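Local coordinates for lipase (Rhizopus chinensis, PDB 6A0W), which probably hydrolyses the ester bonds of triacylglycerols, as a fungal class 3 lipase of the alpha/beta-hydrolase fold, at residues L95-D98 with A99-T102. Residues are numbered along the deposited sequence; the frame is centred on the assembly and turned at random.
Sequences LRSD and AQKT
S97 and T102 close a tight hairpin with a pair of backbone hydrogen bonds. S97 N donates to T102 O at 3.1 Å, and T102 N donates back to S97 O at 3.0 Å. Both bonds are fairly straight. The alpha carbon of R96 adds a CH...O contact to T102 O, so that carbonyl is approached by two neighbouring residues. Inside the turn, K101 N makes a weak bond to D98 O, 3.1 Å long.

The turn carries a G1 beta bulge: K101 and T102 both face S97. K101 takes up the left-handed backbone conformation this bulge calls for. The hairpin links strand 90-97 to strand 102-108, antiparallel neighbours near one edge of the central sheet.

Side chain to backbone bonds hold the loop from within. A chi1 of 175° sets S97 OG beside its own carbonyl carbon, where it accepts a hydrogen bond from Q100 N at 2.9 Å. D76 is its second partner, and the other carboxylate oxygen of D76 takes A99 N. The first side-chain carbons of Q100 pack tightly against the S97 side chain, with CG 3.0 Å from S97 OG. T102 OG1 donates to Q100 O at 2.9 Å, from well above the carbonyl plane.

A salt bridge flanks the turn. R96 grips D98 side-on with two nitrogens, NE to D98 OD1 at 2.9 Å and NH2 to D98 OD2 at 3.1 Å. A bend at chi3 (82°) turns the guanidinium so that its edge meets the carboxylate. Both oxygens are met on their syn sides, somewhat out of the carboxylate plane. Y164 also bonds D98 OD1, and K78 forms a salt bridge with D98 OD2. The amine of K101 pairs with D163.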
# COMPACT_ATOMS: atom_id res chain seq x y z
N LEU A 95 9.42 12.81 -1.86
CA LEU A 95 9.91 13.52 -0.70
C LEU A 95 11.28 12.95 -0.36
O LEU A 95 11.50 11.74 -0.41
CB LEU A 95 8.95 13.28 0.47
CG LEU A 95 9.30 13.91 1.81
CD1 LEU A 95 8.71 15.31 1.84
CD2 LEU A 95 8.70 13.04 2.92
N ARG A 96 12.19 13.82 0.06
CA ARG A 96 13.48 13.38 0.51
C ARG A 96 13.71 13.78 1.97
O ARG A 96 13.44 14.93 2.37
CB ARG A 96 14.58 13.97 -0.38
CG ARG A 96 15.92 13.31 -0.14
CD ARG A 96 17.04 13.90 -1.01
NE ARG A 96 17.54 15.11 -0.40
CZ ARG A 96 17.22 16.35 -0.75
NH1 ARG A 96 16.59 16.62 -1.88
NH2 ARG A 96 17.61 17.35 0.03
N SER A 97 14.24 12.83 2.73
CA SER A 97 14.78 13.04 4.06
C SER A 97 16.28 12.78 4.01
O SER A 97 16.73 11.63 3.88
CB SER A 97 14.13 12.05 5.06
OG SER A 97 14.72 12.14 6.36
N ASP A 98 17.06 13.79 4.31
CA ASP A 98 18.48 13.62 4.38
C ASP A 98 18.82 12.94 5.68
O ASP A 98 19.67 12.11 5.72
CB ASP A 98 19.20 14.94 4.27
CG ASP A 98 19.09 15.51 2.90
OD1 ASP A 98 19.20 14.76 1.95
OD2 ASP A 98 18.87 16.69 2.78
N ALA A 99 18.09 13.26 6.72
CA ALA A 99 18.33 12.66 8.05
C ALA A 99 18.11 11.15 8.00
O ALA A 99 18.88 10.44 8.59
CB ALA A 99 17.41 13.30 9.05
N GLN A 100 17.11 10.69 7.28
CA GLN A 100 16.83 9.24 7.22
C GLN A 100 17.46 8.63 5.97
O GLN A 100 17.29 7.45 5.78
CB GLN A 100 15.32 9.01 7.22
CG GLN A 100 14.59 9.84 8.27
CD GLN A 100 13.22 9.32 8.63
OE1 GLN A 100 12.32 10.07 8.94
NE2 GLN A 100 13.07 8.01 8.64
N LYS A 101 18.14 9.43 5.17
CA LYS A 101 18.76 8.97 3.90
C LYS A 101 17.73 8.19 3.09
O LYS A 101 18.03 7.09 2.68
CB LYS A 101 20.02 8.16 4.19
CG LYS A 101 21.19 8.97 4.72
CD LYS A 101 22.41 8.14 5.02
CE LYS A 101 23.56 8.41 4.08
NZ LYS A 101 24.51 7.28 3.99
N THR A 102 16.57 8.76 2.87
CA THR A 102 15.48 8.05 2.18
C THR A 102 14.83 8.94 1.12
O THR A 102 14.68 10.13 1.37
CB THR A 102 14.40 7.61 3.19
OG1 THR A 102 14.93 6.74 4.17
CG2 THR A 102 13.20 6.95 2.57